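Local coordinates for protein 3,4-dihydroxy-2-butanone 4-phosphate synthase (Acinetobacter baumannii, PDB 6MNZ) that probably converts D-ribulose 5-phosphate into formate and 3,4-dihydroxy-2-butanone 4-phosphate, a step of riboflavin biosynthesis, with magnesium or manganese as cofactor, at residues Asp32-Ala37 and Pro158-Cys163; Phe128-Gln133 and Gly142-Gly147. All blocks are in the same frame, centred on the assembly; numbering follows the deposited sequence.

Both contacts are buried and reach the same mixed sheet. Contact 1 pairs two neighbouring strands inside it. Contact 2 lays the first turn of helix 143-153 against strand 127-131, which is outermost in the sheet within this chain, and against the loop after it. Helix 143-153 leads directly to strand 160-164, so the two contacts share one connected piece of chain. Their centres lie about 9 Å apart. Contact 1 is held by backbone hydrogen bonds and aliphatic packing. Contact 2 has few apolar touches, one hydrogen bond from backbone to carboxylate, and a bound sulfate. They meet where Asp32 and Ile162 pack against His143, and Val34 and Ser160 against Gly147, beside the predicted substrate site.

Contact 1: residues Asp32-Ala37 and Pro158-Cys163; sequences DLVIAA and PASVIC
Val34 and Ile162 lie side by side and point the same way from the sheet. Both methyls of Val34 rest on Ile162 CG2, with Val34 CG1 to Ile162 CG2 at 3.8 Å. Ile162 CG1 sits between its own backbone N and carbonyl carbon (chi1 69°), which leaves CG2 to meet the valine. Ile35 and Val161 run alongside each other on the face they share with Leu33 and Cys163. Here the short branch of Ile35 does the touching, Ile35 CG2 to Val161 CB at 3.7 Å, while its longer branch leads away. Just past the strand, Ala37 CB meets Ala159 CB at 3.6 Å and lies near Val161 CG2. Phe47 and Met48 of helix 42-52 pack on Leu33, and Ile108 of helix 101-112 packs on Val161 and Ala37.

The two strands are antiparallel neighbours within the mixed sheet of the synthase domain. Ile35 and Val161 form a hydrogen-bonded pair. Val161 N reaches Ile35 O at 2.7 Å. Ile35 N returns a bond to Val161 O. Ala37 N bonds Ala159 O at 2.8 Å. Toward the other end, Cys163 N binds Leu33 O, and the return bond from Leu33 N to Cys163 O is weak.

At the polar edge Ser160 OG lies near Val34 CG1 and is hydrogen-bonded to Thr59 of strand 57-60. The side chains of Asp32 and Ile162 cross at a slant, with Asp32 OD2 3.8 Å from Ile162 CD1. Asp32 is predicted to bind D-ribulose 5-phosphate, and its side chain lies close to His143 and Glu164.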
ATOM      1  N   ASP A  32      25.228   6.239  13.335  1.00 20.23           N
ATOM      2  CA  ASP A  32      24.984   5.328  14.445  1.00 29.16           C
ATOM      3  C   ASP A  32      26.251   4.534  14.717  1.00 29.79           C
ATOM      4  O   ASP A  32      26.763   3.857  13.818  1.00 36.09           O
ATOM      5  CB  ASP A  32      23.827   4.375  14.139  1.00 31.55           C
ATOM      6  CG  ASP A  32      22.492   5.080  14.074  1.00 23.47           C
ATOM      7  OD1 ASP A  32      22.460   6.264  13.681  1.00 33.14           O
ATOM      8  OD2 ASP A  32      21.462   4.397  14.248  1.00 27.81           O
ATOM      9  N   LEU A  33      26.668   4.500  15.979  1.00 31.12           N
ATOM     10  CA  LEU A  33      27.464   3.380  16.461  1.00 29.65           C
ATOM     11  C   LEU A  33      26.706   2.078  16.238  1.00 29.39           C
ATOM     12  O   LEU A  33      25.475   2.048  16.275  1.00 31.32           O
ATOM     13  CB  LEU A  33      27.788   3.549  17.944  1.00 40.23           C
ATOM     14  CG  LEU A  33      28.602   4.776  18.358  1.00 44.95           C
ATOM     15  CD1 LEU A  33      28.606   4.898  19.877  1.00 25.19           C
ATOM     16  CD2 LEU A  33      30.022   4.704  17.819  1.00 48.56           C
ATOM     17  N   VAL A  34      27.439   1.049  15.820  1.00 29.99           N
ATOM     18  CA  VAL A  34      26.859  -0.242  15.464  1.00 24.46           C
ATOM     19  C   VAL A  34      27.813  -1.322  15.952  1.00 34.39           C
ATOM     20  O   VAL A  34      29.018  -1.251  15.687  1.00 42.74           O
ATOM     21  CB  VAL A  34      26.626  -0.388  13.950  1.00 39.26           C
ATOM     22  CG1 VAL A  34      25.871  -1.682  13.644  1.00 40.90           C
ATOM     23  CG2 VAL A  34      25.874   0.815  13.410  1.00 40.79           C
ATOM     24  N   ILE A  35      27.306  -2.232  16.779  1.00 39.33           N
ATOM     25  CA  ILE A  35      28.090  -3.349  17.289  1.00 45.63           C
ATOM     26  C   ILE A  35      27.250  -4.613  17.189  1.00 36.63           C
ATOM     27  O   ILE A  35      26.023  -4.577  17.308  1.00 39.82           O
ATOM     28  CB  ILE A  35      28.549  -3.105  18.744  1.00 39.28           C
ATOM     29  CG1 ILE A  35      29.405  -4.271  19.240  1.00 45.62           C
ATOM     30  CG2 ILE A  35      27.345  -2.893  19.658  1.00 44.62           C
ATOM     31  CD1 ILE A  35      30.066  -4.008  20.578  1.00 51.70           C
ATOM     32  N   ALA A  36      27.924  -5.742  16.983  1.00 31.85           N
ATOM     33  CA  ALA A  36      27.238  -7.026  16.968  1.00 35.60           C
ATOM     34  C   ALA A  36      26.587  -7.282  18.320  1.00 46.20           C
ATOM     35  O   ALA A  36      27.270  -7.326  19.348  1.00 59.91           O
ATOM     36  CB  ALA A  36      28.216  -8.149  16.626  1.00 29.09           C
ATOM     37  N   ALA A  37      25.261  -7.435  18.317  1.00 42.49           N
ATOM     38  CA  ALA A  37      24.534  -7.673  19.557  1.00 37.41           C
ATOM     39  C   ALA A  37      25.101  -8.861  20.321  1.00 38.87           C
ATOM     40  O   ALA A  37      25.138  -8.845  21.556  1.00 55.66           O
ATOM     41  CB  ALA A  37      23.051  -7.898  19.257  1.00 35.37           C
ATOM     42  N   PRO A 158      22.216 -12.234  12.988  1.00 40.97           N
ATOM     43  CA  PRO A 158      21.931 -10.960  12.310  1.00 34.07           C
ATOM     44  C   PRO A 158      21.374  -9.920  13.269  1.00 44.90           C
ATOM     45  O   PRO A 158      20.236  -9.464  13.118  1.00 42.19           O
ATOM     46  CB  PRO A 158      20.899 -11.345  11.238  1.00 38.09           C
ATOM     47  CG  PRO A 158      21.002 -12.824  11.092  1.00 45.71           C
ATOM     48  CD  PRO A 158      21.426 -13.345  12.429  1.00 45.14           C
ATOM     49  N   ALA A 159      22.153  -9.588  14.298  1.00 42.52           N
ATOM     50  CA  ALA A 159      21.693  -8.744  15.392  1.00 26.17           C
ATOM     51  C   ALA A 159      22.790  -7.754  15.747  1.00 39.08           C
ATOM     52  O   ALA A 159      23.933  -8.151  15.989  1.00 52.16           O
ATOM     53  CB  ALA A 159      21.318  -9.581  16.620  1.00 28.66           C
ATOM     54  N   SER A 160      22.421  -6.481  15.856  1.00 39.58           N
ATOM     55  CA  SER A 160      23.362  -5.427  16.199  1.00 31.45           C
ATOM     56  C   SER A 160      22.706  -4.478  17.189  1.00 43.14           C
ATOM     57  O   SER A 160      21.480  -4.370  17.260  1.00 38.84           O
ATOM     58  CB  SER A 160      23.819  -4.649  14.962  1.00 31.39           C
ATOM     59  OG  SER A 160      22.804  -3.758  14.540  1.00 34.25           O
ATOM     60  N   VAL A 161      23.545  -3.744  17.914  1.00 41.78           N
ATOM     61  CA  VAL A 161      23.100  -2.680  18.805  1.00 25.07           C
ATOM     62  C   VAL A 161      23.547  -1.352  18.214  1.00 28.35           C
ATOM     63  O   VAL A 161      24.713  -1.199  17.831  1.00 30.81           O
ATOM     64  CB  VAL A 161      23.659  -2.864  20.226  1.00 34.79           C
ATOM     65  CG1 VAL A 161      23.141  -1.772  21.148  1.00 36.94           C
ATOM     66  CG2 VAL A 161      23.299  -4.245  20.766  1.00 29.83           C
ATOM     67  N   ILE A 162      22.606  -0.421  18.067  1.00 21.15           N
ATOM     68  CA  ILE A 162      22.867   0.826  17.360  1.00 23.10           C
ATOM     69  C   ILE A 162      22.348   1.996  18.183  1.00 38.03           C
ATOM     70  O   ILE A 162      21.371   1.876  18.928  1.00 46.56           O
ATOM     71  CB  ILE A 162      22.238   0.827  15.948  1.00 24.91           C
ATOM     72  CG1 ILE A 162      20.710   0.873  16.030  1.00 36.29           C
ATOM     73  CG2 ILE A 162      22.691  -0.400  15.171  1.00 25.93           C
ATOM     74  CD1 ILE A 162      20.032   0.896  14.675  1.00 32.20           C
ATOM     75  N   CYS A 163      23.021   3.137  18.043  1.00 30.42           N
ATOM     76  CA  CYS A 163      22.731   4.322  18.841  1.00 29.49           C
ATOM     77  C   CYS A 163      23.086   5.552  18.020  1.00 26.21           C
ATOM     78  O   CYS A 163      24.216   5.664  17.534  1.00 29.50           O
ATOM     79  CB  CYS A 163      23.519   4.302  20.156  1.00 37.51           C
ATOM     80  SG  CYS A 163      23.024   5.542  21.381  1.00 33.42           S
TER

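Contact 2: residues Phe128-Gln133 and Gly142-Gly147; sequences FPLMAQ and GHTEAG. With SO4 (sulfate ion), chain C.
Thr144 meets Leu130 at about a right angle and touches it with both branches. Thr144 CG2 packs on Leu130 CB at 3.6 Å. Thr144 OG1 lies 3.4 Å from Leu130 CD1. The methyl also faces the backbone N and the CB of Ala132. OG1 stands beside the backbone N (chi1 -60°), which puts CG2 anti to that N and against the strand and leaves OG1 for the sulfate. Glu145 makes the polar contact. Glu145 OE2 accepts the backbone N-H of Gln133, with OE2 to Gln133 N at 3.1 Å, through the anti lone pair. The side chain bends at chi2 (74°), and its CG packs on Ala132 CB. Its other oxygen, OE1, forms a salt bridge with Arg140, so the carboxylate is held at both oxygens.

The sulfate sits at the N-terminal end of the helix, where Gly142 is the N-cap residue. Sulfate O1 takes a bond from Thr144 N at 2.7 Å. Thr144 OG1 gives sulfate O1 a second bond at 2.8 Å. Sulfate O2 takes two bonds from His143, one from the backbone N and one from His143 ND1, the latter at 2.8 Å. O2 lies at the edge of the imidazole, near its plane. On the far side of this ring NE2 is bonded to the backbone oxygen of Glu30, which helps fix its rotation, while Arg27 gives the sulfate a further bond. The helix dipole probably adds to the attraction.

Strand 127-131 is positioned by backbone bonds to strand 57-60. The sulfate probably comes from the crystallisation liquor. Gly142, His143, Thr144, Arg27 and Arg140 are all predicted to bind D-ribulose 5-phosphate. The site is consistent with the substrate pocket of a DHBP synthase, where His143 is also a predicted ligand of the second metal ion.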
ATOM      1  N   PHE A 128      15.190  -1.430  23.099  1.00 35.03           N
ATOM      2  CA  PHE A 128      14.204  -1.058  22.085  1.00 42.29           C
ATOM      3  C   PHE A 128      14.531  -1.801  20.799  1.00 44.42           C
ATOM      4  O   PHE A 128      15.273  -1.288  19.947  1.00 38.16           O
ATOM      5  CB  PHE A 128      14.197   0.451  21.860  1.00 35.59           C
ATOM      6  CG  PHE A 128      13.818   1.236  23.074  1.00 40.57           C
ATOM      7  CD1 PHE A 128      12.483   1.397  23.407  1.00 42.73           C
ATOM      8  CD2 PHE A 128      14.778   1.578  24.009  1.00 45.35           C
ATOM      9  CE1 PHE A 128      12.119   1.987  24.594  1.00 37.49           C
ATOM     10  CE2 PHE A 128      14.422   2.190  25.191  1.00 55.52           C
ATOM     11  CZ  PHE A 128      13.091   2.423  25.470  1.00 53.63           C
ATOM     12  N   PRO A 129      14.052  -3.033  20.639  1.00 44.42           N
ATOM     13  CA  PRO A 129      14.411  -3.802  19.444  1.00 32.59           C
ATOM     14  C   PRO A 129      13.744  -3.233  18.205  1.00 28.78           C
ATOM     15  O   PRO A 129      12.692  -2.593  18.272  1.00 24.44           O
ATOM     16  CB  PRO A 129      13.900  -5.216  19.754  1.00 26.78           C
ATOM     17  CG  PRO A 129      13.666  -5.244  21.239  1.00 33.87           C
ATOM     18  CD  PRO A 129      13.287  -3.842  21.605  1.00 40.02           C
ATOM     19  N   LEU A 130      14.399  -3.442  17.066  1.00 38.76           N
ATOM     20  CA  LEU A 130      13.912  -2.969  15.778  1.00 30.87           C
ATOM     21  C   LEU A 130      13.901  -4.129  14.796  1.00 34.22           C
ATOM     22  O   LEU A 130      14.863  -4.901  14.731  1.00 42.95           O
ATOM     23  CB  LEU A 130      14.781  -1.828  15.246  1.00 32.00           C
ATOM     24  CG  LEU A 130      15.048  -0.695  16.237  1.00 23.92           C
ATOM     25  CD1 LEU A 130      16.025   0.312  15.658  1.00 32.85           C
ATOM     26  CD2 LEU A 130      13.748  -0.014  16.614  1.00 26.76           C
ATOM     27  N   MET A 131      12.778  -4.300  14.104  1.00 27.63           N
ATOM     28  CA  MET A 131      12.580  -5.417  13.187  1.00 30.74           C
ATOM     29  C   MET A 131      12.977  -4.971  11.785  1.00 37.13           C
ATOM     30  O   MET A 131      12.290  -4.151  11.167  1.00 47.59           O
ATOM     31  CB  MET A 131      11.127  -5.881  13.227  1.00 42.96           C
ATOM     32  CG  MET A 131      10.879  -7.256  12.635  1.00 43.44           C
ATOM     33  SD  MET A 131       9.128  -7.703  12.640  1.00 37.89           S
ATOM     34  CE  MET A 131       8.571  -6.899  11.136  1.00 52.87           C
ATOM     35  N   ALA A 132      14.081  -5.514  11.281  1.00 38.43           N
ATOM     36  CA  ALA A 132      14.472  -5.284   9.899  1.00 37.65           C
ATOM     37  C   ALA A 132      13.511  -5.990   8.945  1.00 39.91           C
ATOM     38  O   ALA A 132      12.792  -6.921   9.315  1.00 46.74           O
ATOM     39  CB  ALA A 132      15.903  -5.765   9.663  1.00 42.58           C
ATOM     40  N   GLN A 133      13.441  -5.469   7.724  1.00 30.36           N
ATOM     41  CA  GLN A 133      12.666  -6.104   6.673  1.00 40.05           C
ATOM     42  C   GLN A 133      13.420  -7.299   6.097  1.00 48.58           C
ATOM     43  O   GLN A 133      14.618  -7.464   6.346  1.00 39.67           O
ATOM     44  CB  GLN A 133      12.355  -5.102   5.567  1.00 39.77           C
ATOM     45  CG  GLN A 133      11.438  -3.973   5.993  1.00 47.01           C
ATOM     46  CD  GLN A 133      10.085  -4.466   6.462  1.00 56.14           C
ATOM     47  OE1 GLN A 133       9.263  -4.909   5.659  1.00 63.10           O
ATOM     48  NE2 GLN A 133       9.810  -4.300   7.750  1.00 56.90           N
ATOM     49  N   GLY A 142      17.823   1.569   5.870  1.00 37.87           N
ATOM     50  CA  GLY A 142      17.900   2.122   7.202  1.00 42.86           C
ATOM     51  C   GLY A 142      19.028   1.522   8.022  1.00 34.88           C
ATOM     52  O   GLY A 142      19.489   0.414   7.758  1.00 40.96           O
ATOM     53  N   HIS A 143      19.355   2.203   9.124  1.00 32.29           N
ATOM     54  CA  HIS A 143      20.330   1.659  10.064  1.00 30.79           C
ATOM     55  C   HIS A 143      19.872   0.321  10.628  1.00 28.76           C
ATOM     56  O   HIS A 143      20.705  -0.492  11.046  1.00 24.66           O
ATOM     57  CB  HIS A 143      20.573   2.648  11.206  1.00 32.30           C
ATOM     58  CG  HIS A 143      21.008   4.006  10.751  1.00 25.38           C
ATOM     59  ND1 HIS A 143      20.112   5.018  10.482  1.00 26.84           N
ATOM     60  CD2 HIS A 143      22.240   4.560  10.659  1.00 25.53           C
ATOM     61  CE1 HIS A 143      20.776   6.116  10.167  1.00 30.84           C
ATOM     62  NE2 HIS A 143      22.066   5.883  10.329  1.00 31.36           N
ATOM     63  N   THR A 144      18.559   0.127  10.761  1.00 31.24           N
ATOM     64  CA  THR A 144      18.036  -1.133  11.278  1.00 38.16           C
ATOM     65  C   THR A 144      18.470  -2.303  10.405  1.00 33.28           C
ATOM     66  O   THR A 144      19.073  -3.269  10.886  1.00 31.71           O
ATOM     67  CB  THR A 144      16.510  -1.060  11.362  1.00 46.52           C
ATOM     68  OG1 THR A 144      16.133   0.010  12.238  1.00 49.65           O
ATOM     69  CG2 THR A 144      15.926  -2.376  11.878  1.00 37.20           C
ATOM     70  N   GLU A 145      18.109  -2.261   9.121  1.00 34.40           N
ATOM     71  CA  GLU A 145      18.545  -3.297   8.193  1.00 44.89           C
ATOM     72  C   GLU A 145      20.062  -3.344   8.089  1.00 35.59           C
ATOM     73  O   GLU A 145      20.644  -4.433   8.013  1.00 32.05           O
ATOM     74  CB  GLU A 145      17.924  -3.055   6.817  1.00 42.18           C
ATOM     75  CG  GLU A 145      16.427  -3.319   6.752  1.00 38.79           C
ATOM     76  CD  GLU A 145      15.610  -2.243   7.440  1.00 34.93           C
ATOM     77  OE1 GLU A 145      15.934  -1.049   7.269  1.00 39.02           O
ATOM     78  OE2 GLU A 145      14.568  -2.580   8.038  1.00 49.12           O
ATOM     79  N   ALA A 146      20.724  -2.196   8.240  1.00 33.73           N
ATOM     80  CA  ALA A 146      22.169  -2.147   8.056  1.00 32.85           C
ATOM     81  C   ALA A 146      22.892  -2.816   9.216  1.00 31.97           C
ATOM     82  O   ALA A 146      23.854  -3.564   9.008  1.00 36.54           O
ATOM     83  CB  ALA A 146      22.629  -0.699   7.899  1.00 33.97           C
ATOM     84  N   GLY A 147      22.406  -2.608  10.440  1.00 35.93           N
ATOM     85  CA  GLY A 147      22.998  -3.283  11.581  1.00 32.98           C
ATOM     86  C   GLY A 147      22.904  -4.792  11.480  1.00 38.34           C
ATOM     87  O   GLY A 147      23.882  -5.502  11.725  1.00 31.68           O
TER
HETATM   88  S   SO4 C 401      16.496   3.392  10.774  1.00 33.70           S
HETATM   89  O1  SO4 C 401      16.627   1.996  10.366  1.00 44.23           O
HETATM   90  O2  SO4 C 401      17.502   4.194  10.087  1.00 29.54           O
HETATM   91  O3  SO4 C 401      16.695   3.488  12.215  1.00 42.69           O
HETATM   92  O4  SO4 C 401      15.172   3.903  10.433  1.00 34.37           O